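Local coordinates for endo-1,4-beta-xylanase (Pseudoalteromonas haloplanktis, PDB 1H12), which hydrolyses internal beta-1,4 linkages of xylan as a cold-adapted family 8 glycosidase, and may also act on cellulose and related beta-glucans, at residues Q276-D281 and E342-A347; A305-L310 and A358-E363; G311-A316 and N323-V328. All coordinates share one frame; numbering follows the deposited sequence. Where two conformers were deposited one is given.

Contact 1: Q276-D281 and E342-A347; sequences QWYEFD and EGQKAA
Tyr278 and Gln344 join a short strand to the start of a helix inside the (alpha/alpha)6 barrel of a family 8 glycoside hydrolase. Tyr278 belongs to the outer strand 277-278 of a small antiparallel sheet, whereas Gln344 lies in the first turn of helix 342-351. These two buried side chains account for essentially all of the 76 Å² hidden between 276-281 and 342-347. The amide end of Gln344 comes to the edge of the phenol, close to the plane of the ring, and NE2 donates a hydrogen bond to Tyr278 OH over 3.1 Å. The N-H...O angle is 150°, so the bond is bent, and the hydroxyl lies somewhat out of the amide plane. Ring and amide planes are turned 45° against each other, which rules out flat stacking. On the Gln344 side, CG stands opposite the backbone N (chi1 -169°) and the chain beyond it is extended, which carries the amide well clear of its helix. The same NE2 also donates to the carbonyl of Glu326, so a buried amide nitrogen is held by two acceptors and its rotation is likely to be fixed. Trp283 packs against both the tyrosine ring and the glutamine, closing this dense part of the interface. The other margin is looser: Glu342, at the start of the helix, is partly exposed and turns to the xylose pocket, where it touches the bound sugar, and the Gln344 side chain itself is about 7 Å from that sugar. Around the hydroxyl the fit is close, with Gln344 CG 3.8 Å from Tyr278 OH and Gln344 NE2 just 3.4 Å from the ring carbon CE2 of Tyr278.

Contact 2: A305-L310 and A358-E363; sequences AVNKAL and AGQANE
Leu310 and Gln360 mark the nearest backbone approach of two helical segments, with their CA atoms 7.5 Å apart. Segment 305-310 runs through the middle of helix 300-318, and 358-363 forms the opening turns of helix 358-369, so a long helix of the family 8 (alpha/alpha)6 barrel is met by the start of a later one. Most of the gap is spanned by a single side chain. Gln360 points toward helix 300-318 and contributes 84 of the 148 Å² buried here, its chain extended beyond CG. Its first torsion, chi1 -96°, lies well away from a staggered value, and this swing brings the amide up against Asn307 and Leu310, residues one turn apart on the facing helix. Leu310 CB sits over a face of the amide, 3.8 Å from Gln360 CD, while the backbone carbonyl O of Asn307 comes to its rim, 4.0 Å from Gln360 CD. The Asn307 and Gln360 side chains cross at about a right angle, with their amide planes 48° apart, so they do not stack flat. The modelled orientation of the Gln360 amide is doubtful, and its oxygen and nitrogen may be exchanged. Asn307 finds its stronger partner just ahead of the second helix, where ND2 is hydrogen-bonded to Thr356 OG1. Gln360 N is bonded in turn to Asn357 OD1, which ties the beginning of helix 358-369 to the residues leading into it. Behind the contact, Leu310 also packs on Ile286 of helix 283-296. One buried leucine and two partly exposed amide side chains imply a join of mixed polar and apolar character, in which the firm bond of Asn307 goes to Thr356.

Contact 3: G311-A316 and N323-V328; sequences GFLSYA and NCYEQV. With XYP (beta-D-xylopyranose), chain B.
Glu326 OE2, one residue beyond the Tyr325 that packs on Leu313, is gripped by a salt bridge from Lys322 NZ and a hydrogen bond from Asn320 ND2, both in the loop that turns the chain back after helix 300-318. The returning segment then lays the Tyr325 ring against the helix. Leu313 CB sits over one face of this ring, 4.2 Å from its centroid and 19° off the normal, a CH-pi contact displaced toward the rim. Further out, Leu313 CD2 meets Tyr325 CD2 at 3.9 Å, while the backbone joins in through Leu313 O, 3.5 Å from Tyr325 CB. The ring can lie there because CG occupies the crowded position between backbone N and carbonyl carbon (chi1 59°). Segment 323-328 is thus an irregular segment that passes across a helix of the (alpha/alpha)6 barrel, and the Cys324-Cys339 disulfide ties it to the neighbouring loop. Tyr325 OH is hydrogen-bonded to Asn348 ND2 of helix 342-351; with an alanine here, Leu313 would probably lose the ring face beneath it and Asn348 its hydroxyl partner. The Gln327 side chain leaves the helix side and reaches the xylose pocket, where its CD lies 3.6 Å from O3 of the bound beta-D-xylopyranose, although which amide atom faces the sugar is doubtful.

Contact 1 lies nearest the chain centre; contacts 2 and 3 are both peripheral, although contact 3 is buried and contact 2 only partly so. Helix 300-318 serves both contacts 2 and 3, turning its middle to the later helix 358-369 and its next turns to the loop that follows it. Contact 3 is nested along the chain inside the loops closed by each of the others. It meets contact 1 directly: Gln344 OE1 packs 3.3 Å from Gln327 CA. The chemistry differs accordingly: a polar bond near the sugar pocket in contact 1, an aromatic-aliphatic face in contact 3, and a glutamine amide packed between helices in contact 2.

Contact 1: Q276-D281 and E342-A347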
loop_
_atom_site.group_PDB
_atom_site.type_symbol
_atom_site.label_atom_id
_atom_site.label_comp_id
_atom_site.label_asym_id
_atom_site.label_seq_id
_atom_site.Cartn_x
_atom_site.Cartn_y
_atom_site.Cartn_z
ATOM N N GLN A 276 3.259 -13.386 13.569
ATOM C CA GLN A 276 3.288 -12.338 14.585
ATOM C C GLN A 276 4.435 -11.393 14.376
ATOM O O GLN A 276 4.617 -10.445 15.166
ATOM C CB GLN A 276 3.320 -12.900 16.018
ATOM C CG GLN A 276 4.682 -13.371 16.531
ATOM C CD GLN A 276 5.156 -14.665 16.013
ATOM O OE1 GLN A 276 4.448 -15.358 15.256
ATOM N NE2 GLN A 276 6.325 -15.089 16.444
ATOM N N TRP A 277 5.222 -11.576 13.331
ATOM C CA TRP A 277 6.267 -10.597 13.073
ATOM C C TRP A 277 5.686 -9.294 12.562
ATOM O O TRP A 277 4.798 -9.279 11.718
ATOM C CB TRP A 277 7.218 -11.110 11.971
ATOM C CG TRP A 277 8.228 -12.096 12.434
ATOM C CD1 TRP A 277 8.263 -12.760 13.617
ATOM C CD2 TRP A 277 9.402 -12.491 11.729
ATOM N NE1 TRP A 277 9.392 -13.546 13.678
ATOM C CE2 TRP A 277 10.106 -13.367 12.546
ATOM C CE3 TRP A 277 9.902 -12.188 10.500
ATOM C CZ2 TRP A 277 11.325 -13.934 12.182
ATOM C CZ3 TRP A 277 11.149 -12.742 10.135
ATOM C CH2 TRP A 277 11.804 -13.594 11.007
ATOM N N TYR A 278 6.246 -8.191 13.083
ATOM C CA TYR A 278 6.204 -6.914 12.416
ATOM C C TYR A 278 7.296 -6.983 11.387
ATOM O O TYR A 278 8.493 -6.975 11.721
ATOM C CB TYR A 278 6.416 -5.770 13.414
ATOM C CG TYR A 278 6.679 -4.421 12.805
ATOM C CD1 TYR A 278 5.658 -3.577 12.444
ATOM C CD2 TYR A 278 7.963 -3.997 12.566
ATOM C CE1 TYR A 278 5.929 -2.318 11.897
ATOM C CE2 TYR A 278 8.238 -2.776 12.039
ATOM C CZ TYR A 278 7.232 -1.910 11.706
ATOM O OH TYR A 278 7.545 -0.668 11.183
ATOM N N GLU A 279 6.923 -7.120 10.131
ATOM C CA GLU A 279 7.847 -7.290 9.024
ATOM C C GLU A 279 7.418 -6.378 7.878
ATOM O O GLU A 279 6.747 -5.368 8.073
ATOM C CB GLU A 279 8.014 -8.783 8.679
ATOM C CG GLU A 279 6.734 -9.538 8.465
ATOM C CD GLU A 279 5.743 -8.837 7.547
ATOM O OE1 GLU A 279 5.731 -9.069 6.310
ATOM O OE2 GLU A 279 5.002 -7.974 8.106
ATOM N N PHE A 280 7.831 -6.695 6.655
ATOM C CA PHE A 280 7.649 -5.809 5.534
ATOM C C PHE A 280 6.198 -5.425 5.270
ATOM O O PHE A 280 5.931 -4.258 5.042
ATOM C CB PHE A 280 8.319 -6.447 4.311
ATOM C CG PHE A 280 9.746 -6.960 4.691
ATOM C CD1 PHE A 280 10.768 -6.036 4.846
ATOM C CD2 PHE A 280 9.992 -8.310 5.110
ATOM C CE1 PHE A 280 12.053 -6.433 5.263
ATOM C CE2 PHE A 280 11.273 -8.666 5.523
ATOM C CZ PHE A 280 12.270 -7.731 5.593
ATOM N N ASP A 281 5.273 -6.381 5.282
ATOM C CA ASP A 281 3.883 -6.030 5.119
ATOM C C ASP A 281 3.430 -5.104 6.260
ATOM O O ASP A 281 2.799 -4.076 6.035
ATOM C CB ASP A 281 2.965 -7.246 5.077
ATOM C CG ASP A 281 2.751 -7.834 3.719
ATOM O OD1 ASP A 281 3.407 -7.342 2.731
ATOM O OD2 ASP A 281 1.922 -8.741 3.545
ATOM N N GLU A 342 14.507 3.028 3.696
ATOM C CA GLU A 342 13.768 4.184 3.295
ATOM C C GLU A 342 12.270 3.942 3.284
ATOM O O GLU A 342 11.489 4.834 3.594
ATOM C CB GLU A 342 14.202 4.708 1.931
ATOM C CG GLU A 342 15.690 5.045 1.800
ATOM C CD GLU A 342 16.537 3.938 1.299
ATOM O OE1 GLU A 342 16.121 2.765 1.348
ATOM O OE2 GLU A 342 17.654 4.249 0.809
ATOM N N GLY A 343 11.858 2.731 2.885
ATOM C CA GLY A 343 10.428 2.456 2.785
ATOM C C GLY A 343 9.741 2.434 4.141
ATOM O O GLY A 343 8.606 2.871 4.279
ATOM N N GLN A 344 10.441 1.896 5.139
ATOM C CA GLN A 344 9.902 1.854 6.483
ATOM C C GLN A 344 9.809 3.254 7.043
ATOM O O GLN A 344 8.799 3.646 7.672
ATOM C CB GLN A 344 10.751 0.919 7.335
ATOM C CG GLN A 344 10.164 0.582 8.672
ATOM C CD GLN A 344 11.046 -0.274 9.510
ATOM O OE1 GLN A 344 12.165 -0.615 9.092
ATOM N NE2 GLN A 344 10.571 -0.619 10.723
ATOM N N LYS A 345 10.868 4.054 6.837
ATOM C CA LYS A 345 10.833 5.436 7.266
ATOM C C LYS A 345 9.728 6.225 6.548
ATOM O O LYS A 345 9.091 7.085 7.153
ATOM C CB LYS A 345 12.192 6.078 7.026
ATOM C CG LYS A 345 13.270 5.544 7.908
ATOM C CD LYS A 345 14.644 6.133 7.634
ATOM C CE LYS A 345 15.676 5.726 8.691
ATOM N NZ LYS A 345 17.056 6.152 8.293
ATOM N N ALA A 346 9.499 5.912 5.294
ATOM C CA ALA A 346 8.429 6.538 4.510
ATOM C C ALA A 346 7.033 6.184 5.076
ATOM O O ALA A 346 6.194 7.060 5.266
ATOM C CB ALA A 346 8.554 6.069 3.046
ATOM N N ALA A 347 6.807 4.916 5.359
ATOM C CA ALA A 347 5.558 4.470 5.948
ATOM C C ALA A 347 5.305 5.203 7.249
ATOM O O ALA A 347 4.202 5.652 7.528
ATOM C CB ALA A 347 5.580 2.979 6.154
#

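Contact 2: A305-L310 and A358-E363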
loop_
_atom_site.group_PDB
_atom_site.type_symbol
_atom_site.label_atom_id
_atom_site.label_comp_id
_atom_site.label_asym_id
_atom_site.label_seq_id
_atom_site.Cartn_x
_atom_site.Cartn_y
_atom_site.Cartn_z
ATOM N N ALA A 305 -3.075 4.162 17.999
ATOM C CA ALA A 305 -2.333 3.172 17.209
ATOM C C ALA A 305 -0.991 3.734 16.775
ATOM O O ALA A 305 0.048 3.097 16.973
ATOM C CB ALA A 305 -3.152 2.765 15.983
ATOM N N VAL A 306 -1.032 4.921 16.176
ATOM C CA VAL A 306 0.228 5.487 15.684
ATOM C C VAL A 306 1.128 5.980 16.806
ATOM O O VAL A 306 2.344 5.731 16.765
ATOM C CB VAL A 306 0.042 6.505 14.554
ATOM C CG1 VAL A 306 -0.848 5.868 13.441
ATOM C CG2 VAL A 306 -0.467 7.805 14.995
ATOM N N ASN A 307 0.586 6.665 17.778
ATOM C CA ASN A 307 1.417 7.184 18.842
ATOM C C ASN A 307 2.143 6.039 19.558
ATOM O O ASN A 307 3.335 6.158 19.867
ATOM C CB ASN A 307 0.587 7.980 19.864
ATOM C CG ASN A 307 0.141 9.329 19.387
ATOM O OD1 ASN A 307 0.729 9.964 18.493
ATOM N ND2 ASN A 307 -0.916 9.853 20.052
ATOM N N LYS A 308 1.459 4.930 19.816
ATOM C CA LYS A 308 2.085 3.828 20.532
ATOM C C LYS A 308 3.086 3.093 19.628
ATOM O O LYS A 308 4.132 2.612 20.136
ATOM C CB LYS A 308 1.050 2.876 21.114
ATOM C CG LYS A 308 0.230 3.494 22.225
ATOM C CD LYS A 308 -1.047 2.660 22.520
ATOM C CE LYS A 308 -0.937 1.238 22.916
ATOM N NZ LYS A 308 -0.206 1.235 24.260
ATOM N N ALA A 309 2.788 2.920 18.350
ATOM C CA ALA A 309 3.718 2.211 17.451
ATOM C C ALA A 309 4.994 3.018 17.276
ATOM O O ALA A 309 6.097 2.483 17.361
ATOM C CB ALA A 309 3.043 1.944 16.130
ATOM N N LEU A 310 4.849 4.297 16.963
ATOM C CA LEU A 310 6.014 5.175 16.825
ATOM C C LEU A 310 6.783 5.264 18.136
ATOM O O LEU A 310 8.013 5.300 18.155
ATOM C CB LEU A 310 5.613 6.561 16.322
ATOM C CG LEU A 310 5.017 6.594 14.916
ATOM C CD1 LEU A 310 4.675 8.047 14.582
ATOM C CD2 LEU A 310 5.940 6.076 13.884
ATOM N N ALA A 358 4.222 16.299 18.503
ATOM C CA ALA A 358 5.057 17.120 17.627
ATOM C C ALA A 358 6.495 16.719 17.682
ATOM O O ALA A 358 7.185 16.780 16.645
ATOM C CB ALA A 358 4.834 18.628 17.966
ATOM N N GLY A 359 7.005 16.312 18.821
ATOM C CA GLY A 359 8.359 15.838 18.928
ATOM C C GLY A 359 8.622 14.573 18.081
ATOM O O GLY A 359 9.635 14.506 17.381
ATOM N N GLN A 360 7.733 13.629 18.152
ATOM C CA GLN A 360 7.753 12.412 17.329
ATOM C C GLN A 360 7.670 12.849 15.856
ATOM O O GLN A 360 8.359 12.308 15.000
ATOM C CB GLN A 360 6.550 11.404 17.608
ATOM C CG GLN A 360 6.603 10.163 18.543
ATOM C CD GLN A 360 5.212 9.472 18.744
ATOM O OE1 GLN A 360 5.058 8.529 19.492
ATOM N NE2 GLN A 360 4.178 10.005 18.114
ATOM N N ALA A 361 6.758 13.752 15.543
ATOM C CA ALA A 361 6.629 14.166 14.169
ATOM C C ALA A 361 7.883 14.758 13.643
ATOM O O ALA A 361 8.329 14.416 12.534
ATOM C CB ALA A 361 5.485 15.133 14.003
ATOM N N ASN A 362 8.506 15.645 14.437
ATOM C CA ASN A 362 9.734 16.223 13.968
ATOM C C ASN A 362 10.749 15.184 13.639
ATOM O O ASN A 362 11.409 15.283 12.601
ATOM C CB ASN A 362 10.284 17.255 14.996
ATOM N N GLU A 363 10.943 14.225 14.508
ATOM C CA GLU A 363 11.958 13.234 14.302
ATOM C C GLU A 363 11.633 12.301 13.132
ATOM O O GLU A 363 12.480 12.127 12.253
ATOM C CB GLU A 363 12.089 12.360 15.528
#

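Contact 3: G311-A316 and N323-V328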
loop_
_atom_site.group_PDB
_atom_site.type_symbol
_atom_site.label_atom_id
_atom_site.label_comp_id
_atom_site.label_asym_id
_atom_site.label_seq_id
_atom_site.Cartn_x
_atom_site.Cartn_y
_atom_site.Cartn_z
ATOM N N GLY A 311 6.057 5.292 19.247
ATOM C CA GLY A 311 6.709 5.282 20.548
ATOM C C GLY A 311 7.545 4.044 20.741
ATOM O O GLY A 311 8.684 4.128 21.271
ATOM N N PHE A 312 7.033 2.885 20.370
ATOM C CA PHE A 312 7.832 1.670 20.476
ATOM C C PHE A 312 9.073 1.758 19.603
ATOM O O PHE A 312 10.173 1.407 20.025
ATOM C CB PHE A 312 7.043 0.405 20.099
ATOM C CG PHE A 312 7.948 -0.788 20.081
ATOM C CD1 PHE A 312 8.292 -1.416 21.265
ATOM C CD2 PHE A 312 8.559 -1.193 18.906
ATOM C CE1 PHE A 312 9.264 -2.471 21.241
ATOM C CE2 PHE A 312 9.479 -2.206 18.896
ATOM C CZ PHE A 312 9.840 -2.843 20.062
ATOM N N LEU A 313 8.924 2.220 18.353
ATOM C CA LEU A 313 10.081 2.274 17.482
ATOM C C LEU A 313 11.161 3.216 18.035
ATOM O O LEU A 313 12.356 2.926 17.954
ATOM C CB LEU A 313 9.669 2.630 16.070
ATOM C CG LEU A 313 8.810 1.545 15.376
ATOM C CD1 LEU A 313 8.356 2.109 14.007
ATOM C CD2 LEU A 313 9.589 0.272 15.128
ATOM N N SER A 314 10.720 4.343 18.573
ATOM C CA SER A 314 11.729 5.238 19.197
ATOM C C SER A 314 12.423 4.571 20.360
ATOM O O SER A 314 13.665 4.714 20.505
ATOM C CB SER A 314 10.905 6.461 19.656
ATOM O OG SER A 314 11.703 7.555 19.985
ATOM N N TYR A 315 11.653 3.914 21.201
ATOM C CA TYR A 315 12.261 3.166 22.306
ATOM C C TYR A 315 13.205 2.065 21.801
ATOM O O TYR A 315 14.307 1.896 22.353
ATOM C CB TYR A 315 11.081 2.567 23.097
ATOM C CG TYR A 315 11.464 1.818 24.332
ATOM C CD1 TYR A 315 11.873 2.495 25.471
ATOM C CD2 TYR A 315 11.419 0.432 24.375
ATOM C CE1 TYR A 315 12.210 1.839 26.597
ATOM C CE2 TYR A 315 11.802 -0.252 25.567
ATOM C CZ TYR A 315 12.176 0.491 26.647
ATOM O OH TYR A 315 12.523 -0.116 27.844
ATOM N N ALA A 316 12.812 1.362 20.772
ATOM C CA ALA A 316 13.621 0.289 20.250
ATOM C C ALA A 316 14.939 0.822 19.702
ATOM O O ALA A 316 15.980 0.156 19.834
ATOM C CB ALA A 316 12.849 -0.456 19.160
ATOM N N ASN A 323 21.916 2.337 16.833
ATOM C CA ASN A 323 21.164 3.584 16.928
ATOM C C ASN A 323 20.120 3.693 15.807
ATOM O O ASN A 323 19.946 4.769 15.242
ATOM C CB ASN A 323 22.052 4.805 16.953
ATOM C CG ASN A 323 21.270 6.039 17.491
ATOM O OD1 ASN A 323 20.535 5.922 18.469
ATOM N ND2 ASN A 323 21.486 7.213 16.879
ATOM N N CYS A 324 19.460 2.619 15.517
ATOM C CA CYS A 324 18.352 2.577 14.571
ATOM C C CYS A 324 17.269 1.708 15.139
ATOM O O CYS A 324 17.566 0.812 15.947
ATOM C CB CYS A 324 18.801 2.006 13.205
ATOM S SG CYS A 324 19.223 0.236 13.318
ATOM N N TYR A 325 16.033 1.910 14.735
ATOM C CA TYR A 325 15.059 0.850 14.866
ATOM C C TYR A 325 15.173 -0.019 13.602
ATOM O O TYR A 325 15.562 0.458 12.543
ATOM C CB TYR A 325 13.629 1.350 15.089
ATOM C CG TYR A 325 13.051 2.234 14.035
ATOM C CD1 TYR A 325 13.128 3.622 14.134
ATOM C CD2 TYR A 325 12.403 1.697 12.918
ATOM C CE1 TYR A 325 12.599 4.457 13.169
ATOM C CE2 TYR A 325 11.896 2.525 11.962
ATOM C CZ TYR A 325 11.995 3.910 12.059
ATOM O OH TYR A 325 11.411 4.699 11.081
ATOM N N GLU A 326 14.873 -1.302 13.776
ATOM C CA GLU A 326 15.054 -2.284 12.750
ATOM C C GLU A 326 13.803 -2.561 11.917
ATOM O O GLU A 326 12.708 -2.114 12.213
ATOM C CB GLU A 326 15.604 -3.570 13.360
ATOM C CG GLU A 326 16.996 -3.436 13.929
ATOM C CD GLU A 326 17.618 -4.732 14.410
ATOM O OE1 GLU A 326 17.067 -5.819 14.182
ATOM O OE2 GLU A 326 18.683 -4.626 15.080
ATOM N N GLN A 327 14.009 -3.369 10.876
ATOM C CA GLN A 327 12.973 -3.735 9.931
ATOM C C GLN A 327 12.028 -4.795 10.417
ATOM O O GLN A 327 10.886 -4.857 9.899
ATOM C CB GLN A 327 13.638 -4.217 8.626
ATOM C CG GLN A 327 14.361 -3.076 7.907
ATOM C CD GLN A 327 14.814 -3.381 6.487
ATOM O OE1 GLN A 327 14.946 -4.513 6.081
ATOM N NE2 GLN A 327 15.017 -2.326 5.724
ATOM N N VAL A 328 12.439 -5.638 11.335
ATOM C CA VAL A 328 11.633 -6.772 11.782
ATOM C C VAL A 328 11.694 -6.928 13.305
ATOM O O VAL A 328 12.782 -7.008 13.911
ATOM C CB VAL A 328 12.054 -8.077 11.131
ATOM C CG1 VAL A 328 11.223 -9.255 11.643
ATOM C CG2 VAL A 328 11.965 -8.015 9.628
HETATM O O1 XYP B . 19.614 -0.083 1.244
HETATM C C1 XYP B . 19.227 -1.067 2.221
HETATM C C2 XYP B . 17.801 -0.997 2.422
HETATM C C3 XYP B . 17.264 -1.989 3.385
HETATM C C4 XYP B . 17.970 -3.342 3.205
HETATM C C5 XYP B . 19.473 -3.184 3.065
HETATM O O2 XYP B . 17.316 0.301 2.772
HETATM O O3 XYP B . 15.842 -2.074 3.301
HETATM O O4 XYP B . 17.629 -4.274 4.196
HETATM O O5 XYP B . 19.744 -2.250 2.013
#